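Local coordinates for protein 3-oxoadipate enol-lactonase (Burkholderia xenovorans, PDB 2XUA) that probably hydrolyses the enol-lactone of 3-oxoadipate in catechol breakdown, as a member of the alpha/beta hydrolase fold family, at residues N10-H15 with H65-K70; R17-R22 with V55-T60; N95-S100 with R119-N124; G130-W135 with A192-D197; A209-G214 with A235-L240. All blocks are in the same frame, centred on the assembly; numbering follows the deposited sequence.

From the N terminus, strand 12-19 takes part in two contacts: contact 1 joins its beginning to the loop 65-70, and contact 2 pairs its end with strand 54-58. Contact 2 therefore lies within the longer loop that contact 1 closes, and the two touch where Asp59 meets His65 and Ser66. The other three follow in series. Contact 3 closes the beta-alpha-beta unit of strands 94-99 and 117-123 in mid-sheet, contact 4 brings together the first and last helices of the helical excursion 132-195, and contact 5 closes the unit ending at strand 236-240. Contacts 3 and 5 are joined by the pairing of strands 117-123 and 209-214.

Contact 1: residues N10-H15 with H65-K70; sequences NGTELH and HSEAPK
His15 and His65 point the same way, side by side, and their rings form an offset edge-to-face pair: the edge of His65 is turned toward the face of His15, with centroids 5.8 Å apart and planes at 83°. CD2 of His15 rests 3.8 Å from CB of His65. With chi1 at 171°, the imidazole of His15 stands anti to its own backbone N, on the carbonyl side, where it can receive the neighbouring ring. Next along, Ser66 turns its hydroxyl to the backbone of His15, and His15 N donates to Ser66 OG over 2.8 Å, a bond bent to 150°. The same OG also bonds to Asp59 O, so two backbone groups grip one hydroxyl. Glu67 N then gives Glu13 O an almost straight hydrogen bond of 2.9 Å. The extended side chain of Glu67 and the ring of Pro69 pass beside Thr12, whose methyl placement is doubtful. The loop 65-70 thus lines the beginning of strand 12-19, running nearly opposite to it. Tyr6 of strand 6-9 also meets the ring of His15, whose ND1 bonds to Pro5 O. His65 stacks on His65 of the second subunit, and each His15 also meets the His65 of the other chain edge-to-face. Four imidazoles gathered at the dimer interface would probably disfavour full protonation of them all, while the two backbone-linked bonds beside them, at Ser66 OG and Glu67 N, do not involve the imidazoles.

Contact 2: residues R17-R22 with V55-T60; sequences RIDGER and VLRYDT
Arg17 and Arg57 face each other as a hydrogen-bonded pair where strands 12-19 and 54-58 run antiparallel in the central sheet of the alpha/beta hydrolase fold. Their side chains lie alongside, pointing the same way, with guanidinium planes 76° apart. Arg17 CD sits over one face of the Arg57 guanidinium, 3.3 Å from Arg57 NH2. At its edge the same NH2 reaches Asp19 OD2 in a 2.7 Å salt bridge, meeting the syn side of the carboxylate but 28° out of its plane. Chi1 of -73° places Arg57 CG beside the backbone N, and a bend at chi3 turns the head toward Asp19. Around this first shell, Asp19 and Val55 form a second hydrogen-bonded pair. Between the two pairs, Ile18 and Leu56 point to the other face, Ile18 CG1 4.0 Å from Leu56 CD1. Further out, helix 43-52 covers Asp19, Val55 and Arg57 through Val46, Leu49 and Ser50, while Leu39 O accepts from Arg57 NH1. Asp176 of the second subunit is shared by both arginines in salt bridges, whereas Asp19 bridges Arg57, and His180 of that subunit bonds to Asp19 OD1. These carboxylates probably balance much of the paired positive charge. A water on the guanidinium edge accepts from Arg57 NE at 2.9 Å and is hydrogen-bonded to Arg17 O and, at 2.6 Å, to Asp19 OD2.

Contact 3: residues N95-S100 with R119-N124; sequences NFCGLS and RVALCN
Strands 94-99 and 117-123, joined through helix 101-112 as a right-handed beta-alpha-beta crossover, meet here in the middle of the alpha/beta hydrolase sheet. Leu99 leads into Ser100, which with Gly98 and Gly102 fits the nucleophile elbow pattern; Ser100 probably serves as nucleophile with His244 and Asp217, and its side chain is about 5 Å from the bound laevulinic acid. The parallel pairing continues up to the elbow, where Ser100 N donates to Cys123 O at 2.7 Å. This bond fixes the backbone just as Ser100 adopts a positive phi of 55°, the strained turn expected before the helix. On one face, Phe96 and Val120 lie alongside, Phe96 CB 4.0 Å from Val120 CG2, and Thr105 and Leu109 of helix 101-112 cover the phenyl ring. Gly98 has no side chain beside that ring: a CB there would collide with Phe96 CE2. The other face carries Cys97, Ala121, Leu99 and Cys123, with Phe254 of helix 251-263 packed against both cysteines. Chi1 of 177° in Cys97 and -57° in Cys123 turn the sulfurs toward each other without a disulfide, Cys97 SG to Cys123 SG being 3.9 Å.

Contact 4: residues G130-W135 with A192-D197; sequences GSPEVW and AIDAAD
The indole of Trp135 receives Ile193 and Asp194 from helix 183-195. Over one face, near the rim, lies Ile193 CB, 4.2 Å above the ring plane, and the backbone N of Asp194 is over the same face. Ile193 CG2 comes obliquely to the benzene half of the indole, 3.6 Å from Trp135 CZ2, and Ile193 CD1 reaches Trp135 CH2 farther along that rim. The carboxylate of Asp194 is turned 43° from the indole plane. The two side chains slide past each other in opposite directions, so that Asp194 CB lies 3.6 Å from Trp135 CB, while Asp194 OD1, only slightly off the ring plane, comes in 3.5 Å from Trp135 CD1. Chi1 of -169° swings the Asp194 carboxylate away from its own backbone N and out to the first turn of helix 132-145. There it crosses Pro132 at about a right angle, with Asp194 OD1 3.7 Å from Pro132 CG. Pro132 N has no hydrogen to share, so no hydrogen bond forms with it, though the helix N-terminus would probably favour the negative charge; Arg128 pairs with Asp194 OD1 in a salt bridge. The indole NE1 is satisfied by Ile129 O, which fixes the rotation of the ring. Ser131 is at the N-cap position, and its carbonyl O accepts from Val134 N and Trp135 N. Trp135 also packs on Leu35 of the ligand pocket, its side chain about 4 Å from the laevulinic acid. Behind Ile193, Met101 and Leu104 of helix 101-112 join cap helices 132-145 and 183-195 to the helix that follows strand 94-99.

Contact 5: residues A209-G214 with A235-L240; sequences ALVISG and ARYVEL
Leu210, Ile212, Val238 and Leu240 make the apolar centre on one face of the parallel pair formed by strands 209-214 and 236-240. The branches cross obliquely: Leu210 CD1 lies 3.8 Å from Val238 CG2, and Ile212 CG2 3.7 Å from Leu240 CD1. At the end of this row, Leu210 CD1 also comes over a face of the Arg236 guanidinium, whose charge is paired with Glu264. The other face carries Val211, Ser213, Tyr237 and Glu239. There Val211 CG1 touches the phenol ring, 4.0 Å from Tyr237 CD1. Chi1 of 174° directs that ring along the strand, toward Ser213, whose OG meets the ring edge near its plane, 3.4 Å from Tyr237 CE1. At the polar rim Tyr237 OH donates to Glu239 OE1 over 2.5 Å, on the anti side of the carboxylate, which holds the outer end of the phenol. Regular backbone bonds bind the strands beneath, from Arg236 N with Ala209 O to Leu240 N with Ser213 O. Helix 222-231, the connection of this beta-alpha-beta unit, covers the tyrosine face with Pro222, Arg226 and Leu228, whereas helix 251-263 packs Thr257, Val258 and Phe261 on the leucine face. Strand 236-240 is the outermost strand at this end of the sheet within the chain, and strand 209-214 passes the pairing inward to strand 117-123.

Contact 1: residues N10-H15 with H65-K70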
# COMPACT_ATOMS: atom_id res chain seq x y z
N ASN B 10 -4.16 23.81 -5.32
CA ASN B 10 -2.94 24.60 -4.96
C ASN B 10 -1.85 24.44 -6.03
O ASN B 10 -0.65 24.42 -5.71
CB ASN B 10 -2.43 24.17 -3.55
CG ASN B 10 -1.67 25.28 -2.79
OD1 ASN B 10 -1.90 26.50 -2.96
ND2 ASN B 10 -0.75 24.84 -1.91
N GLY B 11 -2.25 24.34 -7.29
CA GLY B 11 -1.32 24.13 -8.40
C GLY B 11 -0.61 22.78 -8.47
O GLY B 11 0.45 22.67 -9.11
N THR B 12 -1.18 21.75 -7.83
CA THR B 12 -0.76 20.33 -8.04
C THR B 12 -1.98 19.43 -8.15
O THR B 12 -3.10 19.90 -8.07
CB THR B 12 -0.10 19.64 -6.81
OG1 THR B 12 -0.06 20.48 -5.64
CG2 THR B 12 1.18 18.96 -7.14
N GLU B 13 -1.72 18.12 -8.20
CA GLU B 13 -2.73 17.08 -8.15
C GLU B 13 -2.44 16.09 -6.99
O GLU B 13 -1.36 15.51 -6.92
CB GLU B 13 -2.72 16.33 -9.48
CG GLU B 13 -3.88 15.36 -9.69
CD GLU B 13 -3.91 14.76 -11.11
OE1 GLU B 13 -3.08 15.15 -11.98
OE2 GLU B 13 -4.75 13.89 -11.37
N LEU B 14 -3.40 15.91 -6.08
CA LEU B 14 -3.24 15.00 -4.96
C LEU B 14 -4.17 13.80 -5.01
O LEU B 14 -5.38 13.96 -5.17
CB LEU B 14 -3.46 15.71 -3.63
CG LEU B 14 -2.70 17.03 -3.37
CD1 LEU B 14 -3.27 17.72 -2.15
CD2 LEU B 14 -1.21 16.77 -3.20
N HIS B 15 -3.59 12.63 -4.80
CA HIS B 15 -4.35 11.40 -4.59
C HIS B 15 -4.94 11.43 -3.17
O HIS B 15 -4.24 11.73 -2.19
CB HIS B 15 -3.45 10.18 -4.83
CG HIS B 15 -4.07 8.87 -4.42
ND1 HIS B 15 -5.32 8.47 -4.82
CD2 HIS B 15 -3.59 7.87 -3.64
CE1 HIS B 15 -5.61 7.30 -4.29
NE2 HIS B 15 -4.58 6.89 -3.58
N HIS B 65 0.79 8.49 -4.92
CA HIS B 65 0.23 8.61 -6.25
C HIS B 65 -0.11 10.04 -6.58
O HIS B 65 -0.83 10.31 -7.54
CB HIS B 65 -0.97 7.69 -6.38
CG HIS B 65 -0.55 6.26 -6.42
ND1 HIS B 65 -0.17 5.64 -7.59
CD2 HIS B 65 -0.30 5.38 -5.42
CE1 HIS B 65 0.25 4.42 -7.32
NE2 HIS B 65 0.18 4.23 -6.01
N SER B 66 0.42 10.95 -5.79
CA SER B 66 0.16 12.35 -6.02
C SER B 66 1.23 12.85 -7.01
O SER B 66 2.26 12.17 -7.23
CB SER B 66 0.22 13.17 -4.73
OG SER B 66 -0.91 12.90 -3.87
N GLU B 67 1.03 14.05 -7.53
CA GLU B 67 2.03 14.65 -8.41
C GLU B 67 3.24 15.02 -7.59
O GLU B 67 3.12 15.33 -6.40
CB GLU B 67 1.43 15.91 -9.02
CG GLU B 67 2.33 16.69 -9.99
CD GLU B 67 1.72 18.06 -10.32
OE1 GLU B 67 0.73 18.12 -11.08
OE2 GLU B 67 2.18 19.07 -9.78
N ALA B 68 4.41 14.96 -8.20
CA ALA B 68 5.58 15.63 -7.62
C ALA B 68 5.94 16.92 -8.40
O ALA B 68 6.81 16.88 -9.24
CB ALA B 68 6.75 14.70 -7.57
N PRO B 69 5.32 18.06 -8.09
CA PRO B 69 5.67 19.25 -8.86
C PRO B 69 7.09 19.76 -8.56
O PRO B 69 7.87 19.10 -7.84
CB PRO B 69 4.63 20.28 -8.41
CG PRO B 69 4.25 19.89 -7.05
CD PRO B 69 4.60 18.41 -6.86
N LYS B 70 7.43 20.91 -9.16
CA LYS B 70 8.79 21.44 -9.10
C LYS B 70 9.07 21.94 -7.69
O LYS B 70 8.30 22.75 -7.13
CB LYS B 70 9.00 22.56 -10.15
CG LYS B 70 10.29 23.42 -9.93
CD LYS B 70 10.55 24.45 -11.09
CE LYS B 70 9.74 25.79 -10.96
NZ LYS B 70 10.30 26.81 -9.99

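Contact 2: residues R17-R22 with V55-T60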
# COMPACT_ATOMS: atom_id res chain seq x y z
N ARG B 17 -8.12 9.68 -0.24
CA ARG B 17 -8.99 8.53 0.12
C ARG B 17 -9.91 8.88 1.21
O ARG B 17 -9.46 9.44 2.20
CB ARG B 17 -8.15 7.33 0.51
CG ARG B 17 -8.93 6.06 0.78
CD ARG B 17 -7.98 4.84 0.67
NE ARG B 17 -7.61 4.51 -0.72
CZ ARG B 17 -6.79 3.53 -1.06
NH1 ARG B 17 -6.20 2.79 -0.15
NH2 ARG B 17 -6.48 3.34 -2.31
N ILE B 18 -11.19 8.55 1.05
CA ILE B 18 -12.19 8.85 2.10
C ILE B 18 -12.76 7.53 2.77
O ILE B 18 -13.08 6.55 2.06
CB ILE B 18 -13.35 9.69 1.52
CG1 ILE B 18 -12.85 11.06 1.04
CG2 ILE B 18 -14.52 9.85 2.55
CD1 ILE B 18 -13.88 11.90 0.26
N ASP B 19 -12.86 7.48 4.09
CA ASP B 19 -13.55 6.37 4.75
C ASP B 19 -14.60 6.91 5.72
O ASP B 19 -14.54 8.07 6.10
CB ASP B 19 -12.55 5.46 5.49
CG ASP B 19 -11.55 4.79 4.57
OD1 ASP B 19 -11.82 3.61 4.19
OD2 ASP B 19 -10.49 5.43 4.24
N GLY B 20 -15.55 6.04 6.12
CA GLY B 20 -16.71 6.46 6.87
C GLY B 20 -17.78 6.88 5.85
O GLY B 20 -17.54 6.92 4.66
N GLU B 21 -18.99 7.21 6.30
CA GLU B 21 -20.10 7.49 5.36
C GLU B 21 -19.90 8.92 4.83
O GLU B 21 -20.09 9.85 5.58
CB GLU B 21 -21.41 7.40 6.15
CG GLU B 21 -22.31 6.21 5.80
CD GLU B 21 -21.58 4.89 5.55
OE1 GLU B 21 -21.66 4.37 4.39
OE2 GLU B 21 -20.95 4.37 6.50
N ARG B 22 -19.53 9.11 3.58
CA ARG B 22 -18.92 10.42 3.19
C ARG B 22 -19.94 11.60 3.18
O ARG B 22 -19.57 12.78 3.42
CB ARG B 22 -17.92 10.27 1.98
CG ARG B 22 -18.10 10.95 0.59
CD ARG B 22 -18.46 12.38 0.67
NE ARG B 22 -17.85 13.36 -0.24
CZ ARG B 22 -17.77 14.65 0.13
NH1 ARG B 22 -18.24 14.97 1.34
NH2 ARG B 22 -17.23 15.61 -0.62
N VAL B 55 -13.29 10.21 7.45
CA VAL B 55 -11.84 10.21 7.32
C VAL B 55 -11.33 10.59 5.97
O VAL B 55 -11.69 9.99 4.94
CB VAL B 55 -11.24 8.84 7.71
CG1 VAL B 55 -9.69 8.99 7.73
CG2 VAL B 55 -11.76 8.41 9.13
N LEU B 56 -10.47 11.59 5.94
CA LEU B 56 -9.75 11.93 4.76
C LEU B 56 -8.26 11.66 4.90
O LEU B 56 -7.61 12.19 5.85
CB LEU B 56 -9.95 13.43 4.46
CG LEU B 56 -9.22 14.04 3.29
CD1 LEU B 56 -9.62 13.27 1.98
CD2 LEU B 56 -9.54 15.57 3.16
N ARG B 57 -7.73 10.86 3.97
CA ARG B 57 -6.28 10.67 3.84
C ARG B 57 -5.84 11.15 2.48
O ARG B 57 -6.66 11.18 1.52
CB ARG B 57 -5.95 9.17 3.93
CG ARG B 57 -6.08 8.64 5.34
CD ARG B 57 -5.75 7.12 5.28
NE ARG B 57 -6.91 6.38 4.78
CZ ARG B 57 -6.88 5.13 4.27
NH1 ARG B 57 -5.75 4.48 4.11
NH2 ARG B 57 -8.01 4.49 3.92
N TYR B 58 -4.56 11.47 2.33
CA TYR B 58 -4.09 11.92 1.04
C TYR B 58 -2.59 11.64 0.95
O TYR B 58 -1.92 11.43 1.96
CB TYR B 58 -4.43 13.43 0.85
CG TYR B 58 -3.60 14.35 1.70
CD1 TYR B 58 -2.51 15.06 1.15
CD2 TYR B 58 -3.90 14.55 3.04
CE1 TYR B 58 -1.70 15.89 1.97
CE2 TYR B 58 -3.11 15.38 3.85
CZ TYR B 58 -2.00 16.02 3.31
OH TYR B 58 -1.25 16.83 4.10
N ASP B 59 -2.10 11.59 -0.28
CA ASP B 59 -0.66 11.51 -0.53
C ASP B 59 -0.14 12.94 -0.62
O ASP B 59 -0.52 13.71 -1.52
CB ASP B 59 -0.37 10.71 -1.79
CG ASP B 59 -0.55 9.19 -1.56
OD1 ASP B 59 -0.67 8.80 -0.41
OD2 ASP B 59 -0.56 8.38 -2.50
N THR B 60 0.75 13.27 0.30
CA THR B 60 1.39 14.60 0.28
C THR B 60 2.04 14.82 -1.09
O THR B 60 2.49 13.89 -1.74
CB THR B 60 2.45 14.63 1.40
OG1 THR B 60 1.82 14.39 2.67
CG2 THR B 60 3.19 16.03 1.46
O HOH W 1 -9.43 7.76 4.55

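Contact 3: residues N95-S100 with R119-N124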
# COMPACT_ATOMS: atom_id res chain seq x y z
N ASN B 95 -10.92 17.84 12.44
CA ASN B 95 -9.85 17.35 13.26
C ASN B 95 -8.67 17.01 12.35
O ASN B 95 -8.81 16.77 11.15
CB ASN B 95 -10.32 16.14 14.10
CG ASN B 95 -11.52 16.48 14.95
OD1 ASN B 95 -12.68 16.29 14.54
ND2 ASN B 95 -11.26 17.05 16.11
N PHE B 96 -7.48 17.03 12.93
CA PHE B 96 -6.29 16.85 12.13
C PHE B 96 -5.34 16.05 12.97
O PHE B 96 -5.13 16.34 14.16
CB PHE B 96 -5.67 18.20 11.74
CG PHE B 96 -4.51 18.08 10.77
CD1 PHE B 96 -4.71 18.19 9.40
CD2 PHE B 96 -3.19 17.86 11.24
CE1 PHE B 96 -3.61 18.08 8.51
CE2 PHE B 96 -2.12 17.70 10.35
CZ PHE B 96 -2.31 17.85 9.03
N CYS B 97 -4.75 15.04 12.33
CA CYS B 97 -3.77 14.15 12.97
C CYS B 97 -2.69 13.93 11.95
O CYS B 97 -2.92 13.34 10.88
CB CYS B 97 -4.40 12.80 13.37
SG CYS B 97 -3.25 11.57 14.10
N GLY B 98 -1.49 14.38 12.29
CA GLY B 98 -0.37 14.34 11.36
C GLY B 98 0.81 13.77 12.07
O GLY B 98 0.95 13.97 13.29
N LEU B 99 1.61 13.01 11.33
CA LEU B 99 2.76 12.36 11.89
C LEU B 99 4.02 12.92 11.21
O LEU B 99 4.09 12.97 10.02
CB LEU B 99 2.70 10.84 11.74
CG LEU B 99 3.71 10.05 12.60
CD1 LEU B 99 3.11 8.75 13.15
CD2 LEU B 99 5.01 9.77 11.91
N SER B 100 4.99 13.31 12.05
CA SER B 100 6.24 13.96 11.62
C SER B 100 6.05 15.22 10.77
O SER B 100 5.49 16.17 11.28
CB SER B 100 7.26 12.96 11.02
OG SER B 100 8.55 13.61 11.15
N ARG B 119 -9.64 19.98 16.47
CA ARG B 119 -8.69 19.48 17.47
C ARG B 119 -7.50 18.92 16.68
O ARG B 119 -7.62 18.51 15.47
CB ARG B 119 -9.29 18.42 18.43
CG ARG B 119 -10.37 18.90 19.38
CD ARG B 119 -10.60 17.95 20.57
NE ARG B 119 -11.26 18.69 21.67
CZ ARG B 119 -11.13 18.46 22.99
NH1 ARG B 119 -10.38 17.46 23.46
NH2 ARG B 119 -11.78 19.25 23.86
N VAL B 120 -6.30 19.01 17.27
CA VAL B 120 -5.14 18.64 16.48
C VAL B 120 -4.38 17.56 17.25
O VAL B 120 -4.29 17.68 18.44
CB VAL B 120 -4.32 19.90 16.11
CG1 VAL B 120 -3.37 20.31 17.23
CG2 VAL B 120 -3.61 19.76 14.79
N ALA B 121 -3.95 16.46 16.61
CA ALA B 121 -3.09 15.47 17.24
C ALA B 121 -1.73 15.58 16.51
O ALA B 121 -1.66 15.35 15.29
CB ALA B 121 -3.66 14.02 17.10
N LEU B 122 -0.66 15.90 17.23
CA LEU B 122 0.58 16.22 16.55
C LEU B 122 1.59 15.12 16.93
O LEU B 122 2.09 15.07 18.06
CB LEU B 122 1.07 17.61 16.97
CG LEU B 122 0.05 18.74 16.74
CD1 LEU B 122 0.45 19.96 17.61
CD2 LEU B 122 0.07 19.16 15.29
N CYS B 123 1.85 14.23 15.99
CA CYS B 123 2.43 12.93 16.34
C CYS B 123 3.86 12.77 15.80
O CYS B 123 4.15 13.11 14.66
CB CYS B 123 1.55 11.82 15.81
SG CYS B 123 -0.18 11.95 16.45
N ASN B 124 4.75 12.26 16.65
CA ASN B 124 6.15 12.08 16.31
C ASN B 124 6.69 13.26 15.55
O ASN B 124 7.20 13.12 14.50
CB ASN B 124 6.33 10.77 15.51
CG ASN B 124 6.04 9.59 16.34
OD1 ASN B 124 6.87 9.19 17.20
ND2 ASN B 124 4.83 9.04 16.19

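Contact 4: residues G130-W135 with A192-D197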
# COMPACT_ATOMS: atom_id res chain seq x y z
N GLY B 130 14.49 18.30 12.95
CA GLY B 130 15.87 18.05 12.54
C GLY B 130 16.67 19.34 12.38
O GLY B 130 16.47 20.29 13.15
N SER B 131 17.52 19.39 11.37
CA SER B 131 18.50 20.52 11.24
C SER B 131 19.11 20.49 9.85
O SER B 131 18.94 19.47 9.15
CB SER B 131 19.60 20.34 12.28
OG SER B 131 20.37 19.23 11.88
N PRO B 132 19.84 21.57 9.44
CA PRO B 132 20.35 21.57 8.08
C PRO B 132 21.35 20.42 7.86
O PRO B 132 21.44 19.88 6.75
CB PRO B 132 21.01 22.94 7.96
CG PRO B 132 20.18 23.81 8.96
CD PRO B 132 19.95 22.90 10.10
N GLU B 133 22.07 20.04 8.93
CA GLU B 133 23.08 18.96 8.88
C GLU B 133 22.44 17.61 8.55
O GLU B 133 23.10 16.69 8.04
CB GLU B 133 23.90 18.88 10.19
CG GLU B 133 24.82 20.10 10.51
CD GLU B 133 24.08 21.44 10.70
OE1 GLU B 133 22.99 21.45 11.34
OE2 GLU B 133 24.58 22.51 10.20
N VAL B 134 21.13 17.50 8.79
CA VAL B 134 20.43 16.24 8.43
C VAL B 134 19.83 16.39 7.03
O VAL B 134 20.05 15.57 6.18
CB VAL B 134 19.34 15.84 9.49
CG1 VAL B 134 18.58 14.56 9.01
CG2 VAL B 134 19.96 15.52 10.82
N TRP B 135 19.13 17.48 6.80
CA TRP B 135 18.25 17.60 5.63
C TRP B 135 18.98 17.93 4.37
O TRP B 135 18.52 17.61 3.26
CB TRP B 135 17.21 18.69 5.87
CG TRP B 135 16.20 18.30 6.92
CD1 TRP B 135 15.95 18.95 8.08
CD2 TRP B 135 15.32 17.16 6.89
NE1 TRP B 135 14.96 18.30 8.78
CE2 TRP B 135 14.58 17.18 8.08
CE3 TRP B 135 15.08 16.12 5.96
CZ2 TRP B 135 13.61 16.23 8.37
CZ3 TRP B 135 14.10 15.17 6.25
CH2 TRP B 135 13.38 15.24 7.44
N ALA B 192 11.40 21.65 2.31
CA ALA B 192 10.31 22.24 3.08
C ALA B 192 10.41 22.13 4.59
O ALA B 192 10.09 23.11 5.30
CB ALA B 192 8.91 21.73 2.59
N ILE B 193 10.70 20.92 5.09
CA ILE B 193 10.75 20.69 6.51
C ILE B 193 11.95 21.50 7.11
O ILE B 193 11.84 22.12 8.16
CB ILE B 193 10.92 19.18 6.80
CG1 ILE B 193 9.69 18.38 6.28
CG2 ILE B 193 11.23 18.94 8.25
CD1 ILE B 193 10.11 16.94 5.85
N ASP B 194 13.09 21.47 6.41
CA ASP B 194 14.32 22.13 6.96
C ASP B 194 14.07 23.63 7.10
O ASP B 194 14.53 24.26 8.07
CB ASP B 194 15.54 21.85 6.02
CG ASP B 194 16.88 22.27 6.66
OD1 ASP B 194 17.01 22.24 7.89
OD2 ASP B 194 17.82 22.63 5.91
N ALA B 195 13.30 24.21 6.17
CA ALA B 195 13.03 25.66 6.18
C ALA B 195 11.97 26.10 7.17
O ALA B 195 11.91 27.26 7.56
CB ALA B 195 12.70 26.12 4.81
N ALA B 196 11.12 25.17 7.60
CA ALA B 196 10.00 25.49 8.47
C ALA B 196 10.43 25.46 9.90
O ALA B 196 10.80 24.44 10.48
CB ALA B 196 8.82 24.50 8.25
N ASP B 197 10.36 26.61 10.53
CA ASP B 197 10.59 26.64 11.95
C ASP B 197 9.36 27.30 12.50
O ASP B 197 9.19 28.54 12.41
CB ASP B 197 11.87 27.41 12.25
CG ASP B 197 12.12 27.54 13.72
OD1 ASP B 197 11.27 27.11 14.53
OD2 ASP B 197 13.17 28.11 14.06

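Contact 5: residues A209-G214 with A235-L240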
# COMPACT_ATOMS: atom_id res chain seq x y z
N ALA B 209 -5.08 20.57 21.70
CA ALA B 209 -4.01 19.81 21.06
C ALA B 209 -3.60 18.60 21.89
O ALA B 209 -3.73 18.59 23.14
CB ALA B 209 -2.80 20.69 20.68
N LEU B 210 -3.23 17.54 21.18
CA LEU B 210 -2.61 16.36 21.78
C LEU B 210 -1.22 16.21 21.13
O LEU B 210 -1.07 16.30 19.91
CB LEU B 210 -3.44 15.10 21.49
CG LEU B 210 -2.74 13.75 21.63
CD1 LEU B 210 -2.45 13.48 23.16
CD2 LEU B 210 -3.58 12.60 21.04
N VAL B 211 -0.20 15.99 21.92
CA VAL B 211 1.12 15.73 21.31
C VAL B 211 1.48 14.30 21.66
O VAL B 211 1.44 13.96 22.79
CB VAL B 211 2.22 16.70 21.79
CG1 VAL B 211 3.63 16.29 21.18
CG2 VAL B 211 1.90 18.11 21.45
N ILE B 212 1.76 13.46 20.65
CA ILE B 212 2.19 12.09 20.87
C ILE B 212 3.66 12.04 20.43
O ILE B 212 4.01 12.57 19.37
CB ILE B 212 1.35 11.05 20.03
CG1 ILE B 212 -0.03 10.85 20.64
CG2 ILE B 212 2.00 9.70 20.01
CD1 ILE B 212 -0.97 10.05 19.75
N SER B 213 4.51 11.44 21.26
CA SER B 213 5.93 11.30 20.94
C SER B 213 6.34 9.82 21.26
O SER B 213 5.68 9.14 22.06
CB SER B 213 6.79 12.30 21.70
OG SER B 213 6.55 13.64 21.32
N GLY B 214 7.41 9.33 20.62
CA GLY B 214 7.87 7.95 20.83
C GLY B 214 9.14 8.02 21.70
O GLY B 214 10.06 8.81 21.44
N ALA B 235 -2.60 22.12 25.74
CA ALA B 235 -2.16 20.91 25.00
C ALA B 235 -1.88 19.78 25.96
O ALA B 235 -1.60 20.01 27.12
CB ALA B 235 -0.90 21.23 24.18
N ARG B 236 -1.98 18.55 25.51
CA ARG B 236 -1.63 17.46 26.39
C ARG B 236 -0.56 16.59 25.74
O ARG B 236 -0.51 16.53 24.52
CB ARG B 236 -2.83 16.63 26.70
CG ARG B 236 -2.52 15.66 27.85
CD ARG B 236 -3.11 14.29 27.69
NE ARG B 236 -4.39 14.30 27.01
CZ ARG B 236 -5.02 13.19 26.66
NH1 ARG B 236 -4.50 12.01 26.96
NH2 ARG B 236 -6.18 13.26 26.04
N TYR B 237 0.28 15.93 26.54
CA TYR B 237 1.45 15.18 26.02
C TYR B 237 1.30 13.68 26.36
O TYR B 237 0.96 13.35 27.45
CB TYR B 237 2.80 15.76 26.56
CG TYR B 237 3.99 14.91 26.16
CD1 TYR B 237 4.62 15.06 24.90
CD2 TYR B 237 4.47 13.92 27.03
CE1 TYR B 237 5.70 14.26 24.53
CE2 TYR B 237 5.56 13.13 26.69
CZ TYR B 237 6.16 13.27 25.44
OH TYR B 237 7.24 12.46 25.14
N VAL B 238 1.51 12.80 25.39
CA VAL B 238 1.45 11.35 25.63
C VAL B 238 2.64 10.70 24.92
O VAL B 238 2.92 10.98 23.76
CB VAL B 238 0.12 10.67 25.09
CG1 VAL B 238 0.19 9.18 25.25
CG2 VAL B 238 -1.13 11.13 25.83
N GLU B 239 3.33 9.81 25.61
CA GLU B 239 4.54 9.23 25.10
C GLU B 239 4.31 7.74 24.99
O GLU B 239 3.84 7.10 25.92
CB GLU B 239 5.75 9.58 26.01
CG GLU B 239 7.04 9.04 25.51
CD GLU B 239 8.23 9.53 26.33
OE1 GLU B 239 8.26 10.71 26.68
OE2 GLU B 239 9.12 8.72 26.64
N LEU B 240 4.59 7.19 23.82
CA LEU B 240 4.39 5.80 23.56
C LEU B 240 5.71 5.08 23.46
O LEU B 240 6.69 5.67 23.01
CB LEU B 240 3.63 5.64 22.23
CG LEU B 240 2.25 6.26 22.13
CD1 LEU B 240 1.77 6.04 20.65
CD2 LEU B 240 1.27 5.59 23.13